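Local structure of putative mandelate racemase (Salmonella typhimurium, 2O56) at residues A[76-81]-A[277-282]; A[60-65]-A[100-105]. The protein binds magnesium and is probably a metal-dependent hydro-lyase (dehydratase) of the enolase superfamily, although its substrate is not established. All coordinates share one frame; numbering follows the deposited sequence.

Contact 1 (A[76-81]-A[277-282])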
ATOM      1  N   ALA A  76      29.799  17.707 -13.768  1.00 22.59           N
ATOM      2  CA  ALA A  76      30.355  18.233 -12.521  1.00 28.08           C
ATOM      3  C   ALA A  76      29.817  19.619 -12.201  1.00 22.38           C
ATOM      4  O   ALA A  76      29.582  19.928 -11.046  1.00 26.71           O
ATOM      5  CB  ALA A  76      31.880  18.247 -12.583  1.00 24.23           C
ATOM      6  N   ILE A  77      29.615  20.451 -13.219  1.00 23.46           N
ATOM      7  CA  ILE A  77      29.136  21.800 -12.978  1.00 24.46           C
ATOM      8  C   ILE A  77      27.659  21.733 -12.545  1.00 26.09           C
ATOM      9  O   ILE A  77      27.258  22.422 -11.616  1.00 22.48           O
ATOM     10  CB  ILE A  77      29.341  22.725 -14.208  1.00 26.08           C
ATOM     11  CG1 ILE A  77      30.808  23.151 -14.315  1.00 25.64           C
ATOM     12  CG2 ILE A  77      28.428  23.963 -14.151  1.00 25.90           C
ATOM     13  CD1 ILE A  77      31.274  23.433 -15.737  1.00 26.33           C
ATOM     14  N   TRP A  78      26.872  20.880 -13.200  1.00 26.85           N
ATOM     15  CA  TRP A  78      25.461  20.705 -12.817  1.00 25.65           C
ATOM     16  C   TRP A  78      25.345  20.299 -11.334  1.00 21.53           C
ATOM     17  O   TRP A  78      24.601  20.899 -10.559  1.00 24.60           O
ATOM     18  CB  TRP A  78      24.758  19.687 -13.725  1.00 21.85           C
ATOM     19  CG  TRP A  78      23.245  19.918 -13.743  1.00 27.52           C
ATOM     20  CD1 TRP A  78      22.550  20.683 -14.616  1.00 23.63           C
ATOM     21  CD2 TRP A  78      22.291  19.434 -12.786  1.00 27.62           C
ATOM     22  NE1 TRP A  78      21.205  20.679 -14.304  1.00 27.34           N
ATOM     23  CE2 TRP A  78      21.013  19.911 -13.186  1.00 17.69           C
ATOM     24  CE3 TRP A  78      22.381  18.616 -11.663  1.00 18.60           C
ATOM     25  CZ2 TRP A  78      19.839  19.624 -12.466  1.00 20.01           C
ATOM     26  CZ3 TRP A  78      21.201  18.315 -10.957  1.00 20.22           C
ATOM     27  CH2 TRP A  78      19.957  18.814 -11.364  1.00 13.74           C
ATOM     28  N   GLU A  79      26.128  19.310 -10.934  1.00 23.11           N
ATOM     29  CA  GLU A  79      26.052  18.795  -9.578  1.00 22.30           C
ATOM     30  C   GLU A  79      26.619  19.796  -8.561  1.00 29.19           C
ATOM     31  O   GLU A  79      26.208  19.807  -7.413  1.00 27.62           O
ATOM     32  CB  GLU A  79      26.779  17.444  -9.491  1.00 23.23           C
ATOM     33  CG  GLU A  79      26.684  16.751  -8.128  1.00 23.59           C
ATOM     34  CD  GLU A  79      25.450  15.860  -7.963  1.00 33.64           C
ATOM     35  OE1 GLU A  79      24.542  15.878  -8.828  1.00 31.15           O
ATOM     36  OE2 GLU A  79      25.402  15.125  -6.957  1.00 33.66           O
ATOM     37  N   LYS A  80      27.565  20.632  -8.978  1.00 26.90           N
ATOM     38  CA  LYS A  80      27.998  21.738  -8.134  1.00 25.03           C
ATOM     39  C   LYS A  80      26.885  22.747  -7.923  1.00 19.47           C
ATOM     40  O   LYS A  80      26.687  23.243  -6.813  1.00 25.13           O
ATOM     41  CB  LYS A  80      29.220  22.443  -8.736  1.00 28.10           C
ATOM     42  CG  LYS A  80      29.931  23.370  -7.761  1.00 27.06           C
ATOM     43  CD  LYS A  80      31.051  24.146  -8.482  1.00 25.88           C
ATOM     44  CE  LYS A  80      31.552  25.292  -7.595  1.00 32.49           C
ATOM     45  NZ  LYS A  80      32.813  25.903  -8.094  1.00 32.48           N
ATOM     46  N   MET A  81      26.151  23.057  -8.991  1.00 20.56           N
ATOM     47  CA  MET A  81      25.018  23.969  -8.854  1.00 19.02           C
ATOM     48  C   MET A  81      23.930  23.382  -7.946  1.00 24.37           C
ATOM     49  O   MET A  81      23.286  24.112  -7.162  1.00 23.15           O
ATOM     50  CB  MET A  81      24.492  24.395 -10.218  1.00 22.90           C
ATOM     51  CG  MET A  81      25.505  25.262 -11.019  1.00 20.83           C
ATOM     52  SD  MET A  81      24.696  26.068 -12.410  1.00 27.89           S
ATOM     53  CE  MET A  81      24.414  24.728 -13.593  1.00 21.02           C
ATOM     54  N   TRP A 277      13.591  18.915 -12.826  1.00 24.18           N
ATOM     55  CA  TRP A 277      14.629  17.900 -12.570  1.00 20.30           C
ATOM     56  C   TRP A 277      14.061  16.481 -12.517  1.00 23.27           C
ATOM     57  O   TRP A 277      12.845  16.286 -12.505  1.00 25.16           O
ATOM     58  CB  TRP A 277      15.502  18.212 -11.343  1.00 21.20           C
ATOM     59  CG  TRP A 277      16.021  19.627 -11.237  1.00 20.77           C
ATOM     60  CD1 TRP A 277      16.137  20.546 -12.235  1.00 15.63           C
ATOM     61  CD2 TRP A 277      16.519  20.256 -10.050  1.00 21.39           C
ATOM     62  NE1 TRP A 277      16.657  21.719 -11.736  1.00 21.32           N
ATOM     63  CE2 TRP A 277      16.910  21.562 -10.401  1.00 23.02           C
ATOM     64  CE3 TRP A 277      16.664  19.838  -8.717  1.00 16.64           C
ATOM     65  CZ2 TRP A 277      17.423  22.469  -9.469  1.00 23.86           C
ATOM     66  CZ3 TRP A 277      17.191  20.742  -7.794  1.00 23.77           C
ATOM     67  CH2 TRP A 277      17.571  22.037  -8.178  1.00 26.67           C
ATOM     68  N   ARG A 278      14.942  15.490 -12.546  1.00 20.50           N
ATOM     69  CA  ARG A 278      14.521  14.102 -12.343  1.00 22.57           C
ATOM     70  C   ARG A 278      13.672  13.975 -11.056  1.00 23.73           C
ATOM     71  O   ARG A 278      12.668  13.278 -11.037  1.00 21.95           O
ATOM     72  CB  ARG A 278      15.765  13.218 -12.177  1.00 20.27           C
ATOM     73  CG  ARG A 278      16.510  12.840 -13.461  1.00 17.82           C
ATOM     74  CD  ARG A 278      17.921  12.362 -13.093  1.00 16.26           C
ATOM     75  NE  ARG A 278      18.791  13.484 -12.709  1.00 26.69           N
ATOM     76  CZ  ARG A 278      20.039  13.352 -12.251  1.00 25.14           C
ATOM     77  NH1 ARG A 278      20.568  12.149 -12.113  1.00 19.19           N
ATOM     78  NH2 ARG A 278      20.764  14.421 -11.934  1.00 21.85           N
ATOM     79  N   TRP A 279      14.116  14.625  -9.977  1.00 21.65           N
ATOM     80  CA  TRP A 279      13.415  14.576  -8.698  1.00 20.01           C
ATOM     81  C   TRP A 279      11.948  15.064  -8.797  1.00 25.32           C
ATOM     82  O   TRP A 279      11.042  14.495  -8.172  1.00 24.63           O
ATOM     83  CB  TRP A 279      14.188  15.371  -7.650  1.00 20.86           C
ATOM     84  CG  TRP A 279      15.522  14.773  -7.301  1.00 19.09           C
ATOM     85  CD1 TRP A 279      15.800  13.932  -6.241  1.00 22.40           C
ATOM     86  CD2 TRP A 279      16.775  14.993  -7.972  1.00 27.20           C
ATOM     87  NE1 TRP A 279      17.152  13.624  -6.218  1.00 19.63           N
ATOM     88  CE2 TRP A 279      17.771  14.249  -7.268  1.00 22.84           C
ATOM     89  CE3 TRP A 279      17.161  15.750  -9.092  1.00 19.81           C
ATOM     90  CZ2 TRP A 279      19.120  14.226  -7.665  1.00 19.90           C
ATOM     91  CZ3 TRP A 279      18.496  15.714  -9.490  1.00 25.05           C
ATOM     92  CH2 TRP A 279      19.463  14.968  -8.765  1.00 21.95           C
ATOM     93  N   GLY A 280      11.713  16.092  -9.603  1.00 23.15           N
ATOM     94  CA  GLY A 280      10.371  16.664  -9.710  1.00 23.03           C
ATOM     95  C   GLY A 280       9.445  15.755 -10.490  1.00 24.99           C
ATOM     96  O   GLY A 280       8.239  15.684 -10.216  1.00 25.36           O
ATOM     97  N   TYR A 281      10.000  15.068 -11.485  1.00 19.78           N
ATOM     98  CA  TYR A 281       9.220  14.097 -12.242  1.00 24.40           C
ATOM     99  C   TYR A 281       8.960  12.794 -11.514  1.00 21.28           C
ATOM    100  O   TYR A 281       7.908  12.177 -11.705  1.00 19.25           O
ATOM    101  CB  TYR A 281       9.801  13.866 -13.643  1.00 23.38           C
ATOM    102  CG  TYR A 281       9.547  15.058 -14.507  1.00 23.13           C
ATOM    103  CD1 TYR A 281       8.403  15.119 -15.311  1.00 21.25           C
ATOM    104  CD2 TYR A 281      10.418  16.155 -14.491  1.00 18.98           C
ATOM    105  CE1 TYR A 281       8.148  16.215 -16.080  1.00 20.80           C
ATOM    106  CE2 TYR A 281      10.166  17.274 -15.267  1.00 17.08           C
ATOM    107  CZ  TYR A 281       9.027  17.284 -16.067  1.00 20.68           C
ATOM    108  OH  TYR A 281       8.735  18.384 -16.852  1.00 25.43           O
ATOM    109  N   ARG A 282       9.908  12.381 -10.671  1.00 17.77           N
ATOM    110  CA  ARG A 282       9.797  11.103  -9.981  1.00 16.90           C
ATOM    111  C   ARG A 282       8.393  10.701  -9.470  1.00 22.24           C
ATOM    112  O   ARG A 282       7.910   9.622  -9.831  1.00 20.83           O
ATOM    113  CB  ARG A 282      10.855  10.965  -8.881  1.00 22.42           C
ATOM    114  CG  ARG A 282      10.795   9.625  -8.184  1.00 28.89           C
ATOM    115  CD  ARG A 282      11.326   9.659  -6.740  1.00 19.62           C
ATOM    116  NE  ARG A 282      10.579  10.619  -5.925  1.00 27.95           N
ATOM    117  CZ  ARG A 282       9.413  10.355  -5.330  1.00 29.61           C
ATOM    118  NH1 ARG A 282       8.850   9.154  -5.423  1.00 35.70           N
ATOM    119  NH2 ARG A 282       8.808  11.299  -4.637  1.00 36.72           N
TER
HETATM  120  O   HOH W   1      23.642  15.069 -11.265  1.00 20.36           O
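Glu79 OE1 accepts a hydrogen bond from a water at 2.7 Å, and Arg278 NH2 donates to that same water oxygen at 3.0 Å. The two charged atoms themselves, Glu79 OE1 and Arg278 NH2, stay 5.1 Å apart, so the link is solvent-mediated rather than a direct salt bridge. Each group has further partners: Glu79 OE2 pairs with Lys83, and Arg278 binds Glu305 and the carbonyl of Asp311 in a second subunit. Beside this bridge the contact is aromatic. The axes of segments 76-81 and 277-282 approach no closer than 14.1 Å, a gap spanned by indole rings. Trp78 reaches across because its chi1 of -156° swings CG to the side opposite the backbone N, and it presents the edge of its six-membered ring to one face of the Trp277 pyrrole ring; the centroids are 5.0 Å apart and the planes 75° apart, an edge-to-face stack. Trp78 CH2 also packs on Trp279 CZ3 at 3.9 Å. Trp78 NE1 is held by the carbonyl of Gly301. Helix 74-83 belongs to the N-terminal capping domain and helix 277-286 to the TIM barrel, and this tryptophan cluster joins them at the domain interface of the enolase-superfamily fold.

Contact 2 (A[60-65]-A[100-105])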
ATOM      1  N   LYS A  60      23.401  35.376 -12.437  1.00 33.12           N
ATOM      2  CA  LYS A  60      24.552  36.141 -11.915  1.00 25.73           C
ATOM      3  C   LYS A  60      25.225  35.447 -10.746  1.00 24.92           C
ATOM      4  O   LYS A  60      26.438  35.265 -10.743  1.00 29.17           O
ATOM      5  CB  LYS A  60      24.091  37.557 -11.501  1.00 29.25           C
ATOM      6  CG  LYS A  60      25.180  38.553 -11.219  1.00 32.46           C
ATOM      7  CD  LYS A  60      24.621  39.787 -10.537  1.00 36.94           C
ATOM      8  CE  LYS A  60      25.008  39.854  -9.076  1.00 45.68           C
ATOM      9  NZ  LYS A  60      24.177  40.867  -8.371  1.00 47.16           N
ATOM     10  N   ASP A  61      24.451  35.066  -9.738  1.00 30.88           N
ATOM     11  CA  ASP A  61      25.024  34.396  -8.553  1.00 25.66           C
ATOM     12  C   ASP A  61      25.658  33.037  -8.859  1.00 25.93           C
ATOM     13  O   ASP A  61      26.740  32.718  -8.336  1.00 29.22           O
ATOM     14  CB  ASP A  61      23.979  34.244  -7.445  1.00 31.97           C
ATOM     15  CG  ASP A  61      23.685  35.551  -6.724  1.00 41.54           C
ATOM     16  OD1 ASP A  61      24.442  36.553  -6.895  1.00 36.07           O
ATOM     17  OD2 ASP A  61      22.680  35.570  -5.986  1.00 32.87           O
ATOM     18  N   LEU A  62      24.978  32.239  -9.687  1.00 28.66           N
ATOM     19  CA  LEU A  62      25.519  30.951 -10.167  1.00 27.71           C
ATOM     20  C   LEU A  62      26.799  31.123 -11.007  1.00 33.57           C
ATOM     21  O   LEU A  62      27.765  30.376 -10.850  1.00 28.35           O
ATOM     22  CB  LEU A  62      24.439  30.140 -10.918  1.00 24.21           C
ATOM     23  CG  LEU A  62      23.305  29.562 -10.054  1.00 27.66           C
ATOM     24  CD1 LEU A  62      22.132  29.000 -10.860  1.00 21.65           C
ATOM     25  CD2 LEU A  62      23.839  28.515  -9.125  1.00 22.57           C
ATOM     26  N   SER A  63      26.824  32.147 -11.856  1.00 32.69           N
ATOM     27  CA  SER A  63      27.998  32.431 -12.680  1.00 29.32           C
ATOM     28  C   SER A  63      29.272  32.628 -11.873  1.00 31.23           C
ATOM     29  O   SER A  63      30.327  32.138 -12.274  1.00 33.83           O
ATOM     30  CB  SER A  63      27.736  33.614 -13.594  1.00 27.12           C
ATOM     31  OG  SER A  63      26.687  33.288 -14.500  1.00 32.32           O
ATOM     32  N   ALA A  64      29.160  33.296 -10.721  1.00 31.36           N
ATOM     33  CA  ALA A  64      30.287  33.478  -9.804  1.00 28.99           C
ATOM     34  C   ALA A  64      30.981  32.188  -9.441  1.00 32.63           C
ATOM     35  O   ALA A  64      32.188  32.184  -9.227  1.00 37.25           O
ATOM     36  CB  ALA A  64      29.855  34.211  -8.540  1.00 31.51           C
ATOM     37  N   ILE A  65      30.238  31.088  -9.368  1.00 34.53           N
ATOM     38  CA  ILE A  65      30.816  29.842  -8.865  1.00 32.45           C
ATOM     39  C   ILE A  65      31.453  28.968  -9.942  1.00 33.16           C
ATOM     40  O   ILE A  65      32.178  28.024  -9.618  1.00 35.55           O
ATOM     41  CB  ILE A  65      29.867  29.035  -7.920  1.00 32.28           C
ATOM     42  CG1 ILE A  65      28.787  28.302  -8.695  1.00 34.33           C
ATOM     43  CG2 ILE A  65      29.244  29.949  -6.869  1.00 32.67           C
ATOM     44  CD1 ILE A  65      28.195  27.122  -7.927  1.00 34.99           C
ATOM     45  N   SER A 100      19.599  26.163 -15.854  1.00 22.61           N
ATOM     46  CA  SER A 100      19.312  25.694 -17.199  1.00 21.19           C
ATOM     47  C   SER A 100      19.996  26.564 -18.243  1.00 26.59           C
ATOM     48  O   SER A 100      20.610  26.042 -19.167  1.00 29.82           O
ATOM     49  CB  SER A 100      17.795  25.706 -17.449  1.00 20.86           C
ATOM     50  OG  SER A 100      17.108  24.945 -16.462  1.00 23.31           O
ATOM     51  N   GLY A 101      19.889  27.886 -18.084  1.00 25.86           N
ATOM     52  CA  GLY A 101      20.544  28.828 -18.973  1.00 23.96           C
ATOM     53  C   GLY A 101      22.023  28.564 -19.076  1.00 24.71           C
ATOM     54  O   GLY A 101      22.569  28.495 -20.172  1.00 27.37           O
ATOM     55  N   ILE A 102      22.660  28.405 -17.920  1.00 25.38           N
ATOM     56  CA  ILE A 102      24.086  28.101 -17.823  1.00 22.69           C
ATOM     57  C   ILE A 102      24.423  26.778 -18.479  1.00 30.69           C
ATOM     58  O   ILE A 102      25.374  26.692 -19.262  1.00 26.90           O
ATOM     59  CB  ILE A 102      24.532  28.113 -16.362  1.00 17.99           C
ATOM     60  CG1 ILE A 102      24.576  29.570 -15.872  1.00 23.21           C
ATOM     61  CG2 ILE A 102      25.899  27.463 -16.178  1.00 27.20           C
ATOM     62  CD1 ILE A 102      24.792  29.715 -14.413  1.00 23.22           C
ATOM     63  N   ASP A 103      23.618  25.761 -18.186  1.00 27.57           N
ATOM     64  CA  ASP A 103      23.865  24.421 -18.679  1.00 26.52           C
ATOM     65  C   ASP A 103      23.818  24.354 -20.191  1.00 25.17           C
ATOM     66  O   ASP A 103      24.676  23.715 -20.799  1.00 23.46           O
ATOM     67  CB  ASP A 103      22.838  23.436 -18.105  1.00 29.15           C
ATOM     68  CG  ASP A 103      23.132  22.006 -18.507  1.00 30.66           C
ATOM     69  OD1 ASP A 103      24.060  21.395 -17.930  1.00 21.47           O
ATOM     70  OD2 ASP A 103      22.445  21.507 -19.424  1.00 26.34           O
ATOM     71  N   ILE A 104      22.799  24.986 -20.786  1.00 23.41           N
ATOM     72  CA  ILE A 104      22.647  25.026 -22.234  1.00 23.89           C
ATOM     73  C   ILE A 104      23.891  25.659 -22.885  1.00 23.25           C
ATOM     74  O   ILE A 104      24.424  25.137 -23.864  1.00 25.15           O
ATOM     75  CB  ILE A 104      21.371  25.816 -22.673  1.00 26.41           C
ATOM     76  CG1 ILE A 104      20.086  25.080 -22.276  1.00 24.64           C
ATOM     77  CG2 ILE A 104      21.382  26.053 -24.196  1.00 26.59           C
ATOM     78  CD1 ILE A 104      18.879  25.972 -22.225  1.00 24.07           C
ATOM     79  N   ALA A 105      24.371  26.750 -22.301  1.00 29.21           N
ATOM     80  CA  ALA A 105      25.548  27.459 -22.819  1.00 29.68           C
ATOM     81  C   ALA A 105      26.822  26.612 -22.726  1.00 32.18           C
ATOM     82  O   ALA A 105      27.716  26.724 -23.560  1.00 26.79           O
ATOM     83  CB  ALA A 105      25.705  28.797 -22.103  1.00 23.71           C
TER
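Segments 60-65 and 100-105 are both helical, and they come nearest at Ser63 and Ile102, whose CA atoms lie 7.8 Å apart. Within 100-105 the backbone follows the i to i+4 pattern, as the bond from Ile104 N to Ser100 O (2.9 Å) attests. In 60-65 the bond from Ala64 N to Lys60 O is weak, and Ile65 N bonds to Leu62 O, three residues back, at 3.0 Å. Side chains make a narrow contact, with only 97 Å² buried in total, more than half of it on Ile102. This residue acts as the probe. Its CG1 stands anti to the carbonyl carbon (chi1 -73°) and chi2 is extended at 171°, which carries CD1 outward to the facing helix. There the methyl meets Leu62 CB at 3.5 Å, a close van der Waals approach made at the base of the leucine rather than at its branched end. The same methyl lies 4.0 Å from Ser63 OG, so Ile102 CD1 touches two consecutive residues. That hydroxyl is bonded to the carbonyl of Ala59, one turn earlier on its own helix, so its contact with the methyl is simple packing. Around the pair, Met81 of helix 74-83 packs on both Leu62 and Ile102, while Val30 and Ile32 of strand 28-34 touch Ile102. Val50 of a neighbouring subunit also covers part of Leu62. Chemically the contact is thus one of dispersion and burial: the sole polar side-chain atom taking part already has an acceptor within its own helix, which implies that cohesion between these two segments rests on apolar fit, with no directional bond to set their relative rotation.

The centres of contacts 1 and 2 lie 14 Å apart on the same side of the chain's centre. Along the sequence their segments alternate: 60-65, 76-81, 100-105, then 277-282. The first three sit on successive helices, 52-66, 74-83 and 93-114, and helix 74-83 ties the two contacts together. Lys80 NZ makes a probable hydrogen bond with Ile65 O at 2.7 Å, and Trp78 CD1 packs on Asp103 OD1 at 3.7 Å. Contact 2 is internal to the N-terminal domain, whereas contact 1 extends the same helical layer to the barrel domain. Both touch a third subunit and lie away from the magnesium site; they join helices of the N-terminal domain to one another and to the barrel.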